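PDB 5UL3: OxsB protein from Bacillus megaterium, which catalyses the oxidative ring contraction of dAMP to an oxetane aldehyde in oxetanocin A biosynthesis, using cobalamin, a [4Fe-4S] cluster and S-adenosylmethionine. Local coordinates for residues 325-328 and 329-333; 360-363 and 364-367; 397-400 and 401-404. All blocks are in the same frame, centred on the assembly; numbering follows the deposited sequence.

Overall arrangement
Contacts 1, 2 and 3 follow one another along the chain, all within the partial TIM barrel of the AdoMet radical domain. They adjoin strands of one mixed sheet: contact 1 holds the outermost strand 331-332, and contacts 2 and 3 follow the neighbouring parallel strands 357-360 and 393-398. Centres of contacts 1 and 2 are about 10 Å apart, those of 2 and 3 about 11 Å apart, and the centres of contacts 1 and 3 are about 17 Å apart, without touching. Contact 2 is thus the middle link, reached by Trp330 from one neighbour and by Arg399 from the other. Together they run from the cobalamin to the iron-sulfur cluster.

Contact 1. Residues 325-328 and 329-333. With EDO (1,2-ethanediol), chain S.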
ATOM      1  N   HIS A 325      -9.091  -9.287   6.884  1.00 25.86           N
ATOM      2  CA  HIS A 325      -9.269  -7.837   6.907  1.00 27.55           C
ATOM      3  C   HIS A 325      -9.566  -7.278   5.515  1.00 30.59           C
ATOM      4  O   HIS A 325     -10.429  -6.398   5.367  1.00 27.49           O
ATOM      5  CB  HIS A 325      -8.013  -7.198   7.519  1.00 24.55           C
ATOM      6  CG  HIS A 325      -8.061  -5.692   7.622  1.00 27.58           C
ATOM      7  ND1 HIS A 325      -8.968  -5.019   8.417  1.00 29.38           N
ATOM      8  CD2 HIS A 325      -7.297  -4.740   7.037  1.00 23.79           C
ATOM      9  CE1 HIS A 325      -8.768  -3.717   8.302  1.00 24.14           C
ATOM     10  NE2 HIS A 325      -7.750  -3.521   7.484  1.00 31.50           N
ATOM     11  N   LYS A 326      -8.892  -7.798   4.486  1.00 23.77           N
ATOM     12  CA  LYS A 326      -9.012  -7.294   3.121  1.00 25.60           C
ATOM     13  C   LYS A 326     -10.119  -7.975   2.325  1.00 27.27           C
ATOM     14  O   LYS A 326     -10.559  -7.417   1.316  1.00 25.63           O
ATOM     15  CB  LYS A 326      -7.676  -7.456   2.390  1.00 23.79           C
ATOM     16  CG  LYS A 326      -6.559  -6.544   2.938  1.00 25.58           C
ATOM     17  CD  LYS A 326      -6.678  -5.134   2.337  1.00 23.36           C
ATOM     18  CE  LYS A 326      -7.018  -4.101   3.396  1.00 28.07           C
ATOM     19  NZ  LYS A 326      -7.157  -2.713   2.798  1.00 25.64           N
ATOM     20  N   LEU A 327     -10.562  -9.157   2.766  1.00 26.20           N
ATOM     21  CA  LEU A 327     -11.719  -9.904   2.254  1.00 25.98           C
ATOM     22  C   LEU A 327     -11.390 -10.726   1.006  1.00 29.19           C
ATOM     23  O   LEU A 327     -10.324 -10.572   0.396  1.00 27.64           O
ATOM     24  CB  LEU A 327     -12.911  -8.975   1.988  1.00 25.11           C
ATOM     25  CG  LEU A 327     -13.356  -8.071   3.157  1.00 29.27           C
ATOM     26  CD1 LEU A 327     -14.690  -7.438   2.835  1.00 31.51           C
ATOM     27  CD2 LEU A 327     -13.418  -8.835   4.477  1.00 33.55           C
ATOM     28  N   ARG A 328     -12.309 -11.618   0.623  1.00 24.45           N
ATOM     29  CA  ARG A 328     -12.011 -12.681  -0.331  1.00 26.83           C
ATOM     30  C   ARG A 328     -12.725 -12.514  -1.657  1.00 24.67           C
ATOM     31  O   ARG A 328     -12.777 -13.469  -2.443  1.00 25.28           O
ATOM     32  CB  ARG A 328     -12.369 -14.041   0.280  1.00 27.07           C
ATOM     33  CG  ARG A 328     -11.759 -14.253   1.647  1.00 33.52           C
ATOM     34  CD  ARG A 328     -12.754 -14.853   2.648  1.00 28.08           C
ATOM     35  NE  ARG A 328     -12.096 -15.008   3.939  1.00 36.01           N
ATOM     36  CZ  ARG A 328     -12.238 -14.166   4.957  1.00 34.83           C
ATOM     37  NH1 ARG A 328     -11.591 -14.390   6.090  1.00 37.21           N
ATOM     38  NH2 ARG A 328     -13.035 -13.108   4.840  1.00 37.00           N
ATOM     39  N   SER A 329     -13.301 -11.345  -1.918  1.00 22.04           N
ATOM     40  CA  SER A 329     -13.939 -11.043  -3.185  1.00 24.88           C
ATOM     41  C   SER A 329     -13.362  -9.734  -3.702  1.00 26.93           C
ATOM     42  O   SER A 329     -12.835  -8.932  -2.932  1.00 23.92           O
ATOM     43  CB  SER A 329     -15.459 -10.910  -3.041  1.00 32.29           C
ATOM     44  OG  SER A 329     -15.765  -9.886  -2.107  1.00 36.70           O
ATOM     45  N   TRP A 330     -13.475  -9.521  -5.006  1.00 23.03           N
ATOM     46  CA  TRP A 330     -12.856  -8.376  -5.668  1.00 28.83           C
ATOM     47  C   TRP A 330     -13.944  -7.385  -6.066  1.00 24.72           C
ATOM     48  O   TRP A 330     -14.895  -7.750  -6.755  1.00 25.88           O
ATOM     49  CB  TRP A 330     -12.049  -8.848  -6.875  1.00 26.58           C
ATOM     50  CG  TRP A 330     -11.251  -7.786  -7.580  1.00 23.72           C
ATOM     51  CD1 TRP A 330     -10.096  -7.205  -7.143  1.00 25.73           C
ATOM     52  CD2 TRP A 330     -11.516  -7.239  -8.879  1.00 24.02           C
ATOM     53  NE1 TRP A 330      -9.635  -6.317  -8.082  1.00 23.60           N
ATOM     54  CE2 TRP A 330     -10.496  -6.300  -9.149  1.00 24.33           C
ATOM     55  CE3 TRP A 330     -12.527  -7.436  -9.830  1.00 23.83           C
ATOM     56  CZ2 TRP A 330     -10.442  -5.580 -10.335  1.00 21.34           C
ATOM     57  CZ3 TRP A 330     -12.475  -6.720 -11.008  1.00 30.93           C
ATOM     58  CH2 TRP A 330     -11.446  -5.790 -11.246  1.00 28.41           C
ATOM     59  N   ARG A 331     -13.807  -6.134  -5.616  1.00 22.46           N
ATOM     60  CA  ARG A 331     -14.812  -5.085  -5.808  1.00 23.29           C
ATOM     61  C   ARG A 331     -14.183  -3.927  -6.583  1.00 21.50           C
ATOM     62  O   ARG A 331     -13.464  -3.102  -5.992  1.00 23.22           O
ATOM     63  CB  ARG A 331     -15.339  -4.592  -4.458  1.00 22.62           C
ATOM     64  CG  ARG A 331     -15.961  -5.688  -3.575  1.00 24.57           C
ATOM     65  CD  ARG A 331     -14.949  -6.303  -2.600  1.00 24.65           C
ATOM     66  NE  ARG A 331     -14.623  -5.395  -1.494  1.00 28.98           N
ATOM     67  CZ  ARG A 331     -13.648  -5.616  -0.619  1.00 26.60           C
ATOM     68  NH1 ARG A 331     -13.428  -4.756   0.373  1.00 24.94           N
ATOM     69  NH2 ARG A 331     -12.894  -6.712  -0.728  1.00 27.98           N
ATOM     70  N   PRO A 332     -14.391  -3.834  -7.888  1.00 23.81           N
ATOM     71  CA  PRO A 332     -13.757  -2.768  -8.677  1.00 23.93           C
ATOM     72  C   PRO A 332     -14.550  -1.476  -8.700  1.00 23.42           C
ATOM     73  O   PRO A 332     -15.782  -1.460  -8.646  1.00 24.39           O
ATOM     74  CB  PRO A 332     -13.710  -3.373 -10.087  1.00 28.02           C
ATOM     75  CG  PRO A 332     -14.970  -4.243 -10.118  1.00 25.13           C
ATOM     76  CD  PRO A 332     -15.015  -4.861  -8.741  1.00 25.83           C
ATOM     77  N   LEU A 333     -13.805  -0.368  -8.769  1.00 23.28           N
ATOM     78  CA  LEU A 333     -14.385   0.888  -9.221  1.00 26.18           C
ATOM     79  C   LEU A 333     -14.818   0.773 -10.676  1.00 26.26           C
ATOM     80  O   LEU A 333     -14.166   0.113 -11.484  1.00 27.86           O
ATOM     81  CB  LEU A 333     -13.354   2.028  -9.105  1.00 27.71           C
ATOM     82  CG  LEU A 333     -13.151   2.857  -7.857  1.00 35.01           C
ATOM     83  CD1 LEU A 333     -12.189   4.020  -8.157  1.00 23.34           C
ATOM     84  CD2 LEU A 333     -14.477   3.362  -7.332  1.00 27.40           C
TER
HETATM   85  C1  EDO S 818     -14.932 -11.835   2.504  1.00 26.59           C
HETATM   86  O1  EDO S 818     -15.060 -12.801   3.552  1.00 56.65           O
HETATM   87  C2  EDO S 818     -15.562 -12.306   1.225  1.00 28.50           C
HETATM   88  O2  EDO S 818     -15.863 -11.182   0.405  1.00 42.50           O
HETATM   89  O   HOH W   1     -10.470  -4.622   1.066  1.00 30.14           O
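Lys326 begins the contact with its backbone rather than its side chain: its carbonyl O receives NH2 of Arg331 at 3.2 Å in a nearly straight bond (175°) that lies both in the carbonyl plane and in the guanidinium plane. A water completes the grip, donating to Lys326 O at 2.8 Å and accepting from Arg331 NH1 at 3.0 Å, which closes a small ring of bonds around the turn. Lys326 sends its NZ elsewhere, to a salt bridge with the cobalamin, to which His325 adds a weak hydrogen bond. Leu327 comes next and crosses the Arg331 side chain at about a right angle. Its CD1 lies over one face of the guanidinium, 4.0 Å from Arg331 CZ, while its CB sits 3.5 Å from Arg331 NH2. Arg328 turns outward, and its guanidinium and the hydroxyl of Ser329 flank a 1,2-ethanediol; Ser329 OG and O2 of the diol share a hydrogen bond of 2.8 Å, but the approach of Arg328 to O1 is too short to be trusted.

Bends at chi2 and at chi3 (73°) fold Arg331 back over the turn, and its NH2 also donates to Ser329 O at 3.1 Å. Both N-H groups of that nitrogen are therefore spent on backbone carbonyls, fixing the rotation of the guanidinium, while NH1 has a salt bridge with Glu240. The turn leads into strand 331-332, which pairs antiparallel with strand 305-311; beyond it Leu333 packs on helix 335-351, and Pro332 rests against Arg377 of helix 374-386.

Contact 2. Residues 360-363 and 364-367; sequences MADE and EFIG
Asp362 and Phe365 meet across this tight bend with the carboxylate at the rim of the ring: OD2 lies near the ring plane, 3.7 Å from CD1 of Phe365, and the carboxylate and ring planes are turned 66° apart. The slightly positive C-H edge of the ring suits such an oxygen. Phe365 places its ring here by setting CG opposite the backbone N (chi1 -179°).

The apolar part of the contact falls to Met360, whose chain is bent at chi2 and comes to the same ring further out. Its methyl CE is 4.1 Å from Phe365 CE1, and SD stands 5.5 Å from the ring centroid, an oblique Met-aromatic contact. Phe394 and Phe396 of strand 393-398 also pack on Met360, extending these aromatic surroundings.

Water supplies the polar links between the halves. One molecule donates to Phe365 O at 2.7 Å and, weakly, to Asp362 OD2; a second lies 2.7 Å from Asp362 O and takes a weak bond from Phe365 N at 2.9 Å. The buried carboxylates find firmer partners outside the bend. Asp362 OD2 is hydrogen-bonded to Thr309 OG1 and to Ser310 OG, which also meets Glu364 O; these hydroxyls probably hold the group where the ring meets it. Glu364 OE1 takes the backbone N of Asp314. The end of the Glu363 side chain leads away from 364-367, its OE1 in a salt bridge with Arg323 and its OE2 hydrogen-bonded to the cobalamin.

Such a bend at the end of the second parallel barrel strand is where many radical SAM enzymes carry their GGE motif; here it forms part of the cobalamin site, beside the iron-sulfur cluster.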
ATOM      1  N   MET A 360      -0.805   2.929  -7.360  1.00 20.52           N
ATOM      2  CA  MET A 360      -2.077   2.248  -7.134  1.00 20.22           C
ATOM      3  C   MET A 360      -1.982   1.385  -5.886  1.00 27.77           C
ATOM      4  O   MET A 360      -1.046   0.582  -5.727  1.00 26.17           O
ATOM      5  CB  MET A 360      -2.485   1.375  -8.324  1.00 23.65           C
ATOM      6  CG  MET A 360      -2.643   2.067  -9.654  1.00 30.14           C
ATOM      7  SD  MET A 360      -3.940   3.335  -9.662  1.00 30.63           S
ATOM      8  CE  MET A 360      -4.006   3.641 -11.428  1.00 34.27           C
ATOM      9  N   ALA A 361      -2.966   1.539  -5.005  1.00 21.02           N
ATOM     10  CA  ALA A 361      -2.977   0.807  -3.748  1.00 18.09           C
ATOM     11  C   ALA A 361      -3.555  -0.603  -3.885  1.00 20.86           C
ATOM     12  O   ALA A 361      -3.416  -1.390  -2.941  1.00 22.58           O
ATOM     13  CB  ALA A 361      -3.795   1.571  -2.694  1.00 23.87           C
ATOM     14  N   ASP A 362      -4.161  -0.928  -5.030  1.00 20.42           N
ATOM     15  CA  ASP A 362      -4.868  -2.207  -5.219  1.00 19.40           C
ATOM     16  C   ASP A 362      -3.995  -3.402  -4.847  1.00 23.50           C
ATOM     17  O   ASP A 362      -2.843  -3.512  -5.281  1.00 22.57           O
ATOM     18  CB  ASP A 362      -5.299  -2.374  -6.680  1.00 22.29           C
ATOM     19  CG  ASP A 362      -6.091  -1.216  -7.210  1.00 26.09           C
ATOM     20  OD1 ASP A 362      -5.762  -0.043  -6.908  1.00 26.39           O
ATOM     21  OD2 ASP A 362      -7.007  -1.474  -8.002  1.00 23.19           O
ATOM     22  N   GLU A 363      -4.569  -4.329  -4.075  1.00 21.47           N
ATOM     23  CA  GLU A 363      -3.970  -5.657  -3.972  1.00 23.13           C
ATOM     24  C   GLU A 363      -3.936  -6.340  -5.329  1.00 26.13           C
ATOM     25  O   GLU A 363      -2.989  -7.073  -5.644  1.00 24.36           O
ATOM     26  CB  GLU A 363      -4.758  -6.512  -2.973  1.00 20.40           C
ATOM     27  CG  GLU A 363      -4.543  -6.120  -1.521  1.00 23.36           C
ATOM     28  CD  GLU A 363      -5.227  -7.090  -0.582  1.00 24.40           C
ATOM     29  OE1 GLU A 363      -6.458  -7.261  -0.736  1.00 24.00           O
ATOM     30  OE2 GLU A 363      -4.524  -7.711   0.257  1.00 26.20           O
ATOM     31  N   GLU A 364      -4.975  -6.130  -6.133  1.00 24.22           N
ATOM     32  CA  GLU A 364      -5.194  -6.836  -7.398  1.00 28.69           C
ATOM     33  C   GLU A 364      -5.774  -5.820  -8.379  1.00 26.25           C
ATOM     34  O   GLU A 364      -6.997  -5.641  -8.463  1.00 27.93           O
ATOM     35  CB  GLU A 364      -6.128  -8.035  -7.212  1.00 27.89           C
ATOM     36  CG  GLU A 364      -6.445  -8.765  -8.506  1.00 30.90           C
ATOM     37  CD  GLU A 364      -7.362  -9.967  -8.310  1.00 37.32           C
ATOM     38  OE1 GLU A 364      -8.068 -10.048  -7.277  1.00 34.01           O
ATOM     39  OE2 GLU A 364      -7.362 -10.840  -9.204  1.00 36.43           O
ATOM     40  N   PHE A 365      -4.891  -5.182  -9.151  1.00 27.12           N
ATOM     41  CA  PHE A 365      -5.336  -4.151 -10.083  1.00 24.47           C
ATOM     42  C   PHE A 365      -6.176  -4.742 -11.213  1.00 26.40           C
ATOM     43  O   PHE A 365      -7.183  -4.149 -11.618  1.00 27.98           O
ATOM     44  CB  PHE A 365      -4.116  -3.409 -10.639  1.00 23.19           C
ATOM     45  CG  PHE A 365      -4.458  -2.301 -11.594  1.00 22.65           C
ATOM     46  CD1 PHE A 365      -5.122  -1.160 -11.149  1.00 28.02           C
ATOM     47  CD2 PHE A 365      -4.087  -2.374 -12.930  1.00 21.79           C
ATOM     48  CE1 PHE A 365      -5.419  -0.127 -12.033  1.00 30.12           C
ATOM     49  CE2 PHE A 365      -4.373  -1.332 -13.823  1.00 23.64           C
ATOM     50  CZ  PHE A 365      -5.054  -0.214 -13.374  1.00 25.98           C
ATOM     51  N   ILE A 366      -5.804  -5.923 -11.718  1.00 21.93           N
ATOM     52  CA  ILE A 366      -6.468  -6.454 -12.913  1.00 23.04           C
ATOM     53  C   ILE A 366      -7.763  -7.178 -12.555  1.00 27.37           C
ATOM     54  O   ILE A 366      -8.822  -6.922 -13.147  1.00 26.91           O
ATOM     55  CB  ILE A 366      -5.506  -7.372 -13.685  1.00 25.26           C
ATOM     56  CG1 ILE A 366      -4.274  -6.574 -14.112  1.00 26.52           C
ATOM     57  CG2 ILE A 366      -6.198  -7.967 -14.896  1.00 27.13           C
ATOM     58  CD1 ILE A 366      -3.155  -7.448 -14.528  1.00 35.21           C
ATOM     59  N   GLY A 367      -7.710  -8.085 -11.596  1.00 27.79           N
ATOM     60  CA  GLY A 367      -8.942  -8.668 -11.091  1.00 26.71           C
ATOM     61  C   GLY A 367      -9.498  -9.794 -11.952  1.00 31.65           C
ATOM     62  O   GLY A 367      -8.871 -10.300 -12.898  1.00 28.02           O
TER
HETATM   63  O   HOH W   2      -8.784  -2.051 -10.869  1.00 24.54           O
HETATM   64  O   HOH W   3      -2.456  -4.106  -7.904  1.00 36.62           O

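Contact 3. Residues 397-400 and 401-404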
ATOM      1  N   ALA A 397       0.413  -3.703  -8.507  1.00 20.49           N
ATOM      2  CA  ALA A 397       0.858  -5.061  -8.225  1.00 21.25           C
ATOM      3  C   ALA A 397      -0.024  -6.068  -8.961  1.00 21.91           C
ATOM      4  O   ALA A 397      -1.195  -5.803  -9.233  1.00 24.44           O
ATOM      5  CB  ALA A 397       0.813  -5.364  -6.727  1.00 25.04           C
ATOM      6  N   ALA A 398       0.552  -7.227  -9.271  1.00 24.48           N
ATOM      7  CA  ALA A 398      -0.203  -8.258  -9.987  1.00 27.88           C
ATOM      8  C   ALA A 398       0.394  -9.627  -9.713  1.00 23.65           C
ATOM      9  O   ALA A 398       1.592  -9.749  -9.439  1.00 24.69           O
ATOM     10  CB  ALA A 398      -0.207  -8.000 -11.499  1.00 26.63           C
ATOM     11  N   ARG A 399      -0.454 -10.666  -9.811  1.00 22.35           N
ATOM     12  CA  ARG A 399       0.029 -12.039  -9.757  1.00 24.79           C
ATOM     13  C   ARG A 399       0.633 -12.442 -11.095  1.00 20.62           C
ATOM     14  O   ARG A 399       0.225 -11.952 -12.151  1.00 26.39           O
ATOM     15  CB  ARG A 399      -1.104 -13.037  -9.443  1.00 28.61           C
ATOM     16  CG  ARG A 399      -2.129 -12.608  -8.443  1.00 32.76           C
ATOM     17  CD  ARG A 399      -3.057 -13.796  -8.060  1.00 32.89           C
ATOM     18  NE  ARG A 399      -3.717 -14.450  -9.185  1.00 35.68           N
ATOM     19  CZ  ARG A 399      -4.919 -14.110  -9.642  1.00 41.26           C
ATOM     20  NH1 ARG A 399      -5.456 -14.767 -10.663  1.00 47.48           N
ATOM     21  NH2 ARG A 399      -5.588 -13.109  -9.081  1.00 39.69           N
ATOM     22  N   ALA A 400       1.567 -13.393 -11.045  1.00 24.09           N
ATOM     23  CA  ALA A 400       2.142 -13.907 -12.287  1.00 25.15           C
ATOM     24  C   ALA A 400       1.065 -14.448 -13.218  1.00 28.28           C
ATOM     25  O   ALA A 400       1.148 -14.258 -14.439  1.00 23.50           O
ATOM     26  CB  ALA A 400       3.180 -14.983 -12.001  1.00 22.21           C
ATOM     27  N   ASP A 401       0.036 -15.117 -12.670  1.00 23.77           N
ATOM     28  CA  ASP A 401      -0.999 -15.669 -13.544  1.00 28.74           C
ATOM     29  C   ASP A 401      -2.006 -14.627 -14.015  1.00 31.14           C
ATOM     30  O   ASP A 401      -2.937 -14.972 -14.756  1.00 30.08           O
ATOM     31  CB  ASP A 401      -1.715 -16.855 -12.870  1.00 29.00           C
ATOM     32  CG  ASP A 401      -2.182 -16.558 -11.448  1.00 39.09           C
ATOM     33  OD1 ASP A 401      -1.366 -16.120 -10.608  1.00 39.68           O
ATOM     34  OD2 ASP A 401      -3.360 -16.829 -11.157  1.00 38.79           O
ATOM     35  N   SER A 402      -1.865 -13.366 -13.603  0.50 26.48           N
ATOM     36  CA  SER A 402      -2.577 -12.297 -14.289  0.50 24.84           C
ATOM     37  C   SER A 402      -1.888 -11.903 -15.586  0.50 22.70           C
ATOM     38  O   SER A 402      -2.443 -11.110 -16.350  0.50 24.74           O
ATOM     39  CB  SER A 402      -2.713 -11.059 -13.395  0.50 29.64           C
ATOM     40  OG  SER A 402      -3.481 -11.327 -12.239  0.50 32.51           O
ATOM     41  N   VAL A 403      -0.693 -12.427 -15.837  1.00 23.89           N
ATOM     42  CA  VAL A 403       0.025 -12.205 -17.087  1.00 22.54           C
ATOM     43  C   VAL A 403      -0.102 -13.415 -18.004  1.00 21.57           C
ATOM     44  O   VAL A 403      -0.482 -13.287 -19.168  1.00 29.09           O
ATOM     45  CB  VAL A 403       1.518 -11.907 -16.811  1.00 24.66           C
ATOM     46  CG1 VAL A 403       2.231 -11.498 -18.106  1.00 27.77           C
ATOM     47  CG2 VAL A 403       1.680 -10.825 -15.740  1.00 24.88           C
ATOM     48  N   TYR A 404       0.223 -14.591 -17.471  1.00 23.53           N
ATOM     49  CA  TYR A 404       0.325 -15.821 -18.246  1.00 25.28           C
ATOM     50  C   TYR A 404      -0.286 -16.970 -17.456  1.00 29.02           C
ATOM     51  O   TYR A 404       0.107 -17.225 -16.315  1.00 23.93           O
ATOM     52  CB  TYR A 404       1.797 -16.109 -18.571  1.00 25.53           C
ATOM     53  CG  TYR A 404       2.079 -17.498 -19.110  1.00 24.60           C
ATOM     54  CD1 TYR A 404       1.508 -17.934 -20.305  1.00 31.81           C
ATOM     55  CD2 TYR A 404       2.933 -18.371 -18.428  1.00 27.76           C
ATOM     56  CE1 TYR A 404       1.773 -19.210 -20.804  1.00 29.18           C
ATOM     57  CE2 TYR A 404       3.201 -19.647 -18.924  1.00 32.46           C
ATOM     58  CZ  TYR A 404       2.617 -20.050 -20.119  1.00 30.89           C
ATOM     59  OH  TYR A 404       2.888 -21.306 -20.617  1.00 34.58           O
TER
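Arg399 and Asp401 clasp each other where strand 393-398 of the partial TIM barrel gives way to a turn of 3-10 helix. The guanidinium comes side-on, presenting NE and NH1 together to a single oxygen: Asp401 OD2 lies 3.1 Å from Arg399 NE and 3.0 Å from Arg399 NH1. Both nitrogens keep this oxygen in the guanidinium plane, yet they approach it from above the carboxylate plane, on the same face; the two planes are 49° apart. This is a salt bridge with two donors converging on one atom, distinct from the two-to-two fork, in which each nitrogen has its own oxygen. OD1 of Asp401 adds only a weak bond to Arg399 NE. The geometry depends on Asp401 holding CG between its backbone N and carbonyl carbon (chi1 49°), which brings the carboxylate back to Arg399.

Ser402 is deposited in two conformers; in one, OG lies over the guanidinium face, so this contact is uncertain. The remaining nitrogen, NH2, has its stronger partner in Glu364, in a salt bridge from the neighbouring loop. Paired with acids in this way, Arg399 is probably held beside the iron-sulfur cluster, which its side chain touches; its positive charge could influence the cluster's electrostatics. Helix 452-464 lies against Ala400 and Val403.

The turn beneath is closed by its own backbone. Ser402 N reaches Arg399 O at 2.9 Å, and Ala400 O accepts twice, from Val403 N at 2.9 Å and from Tyr404 N at 3.2 Å.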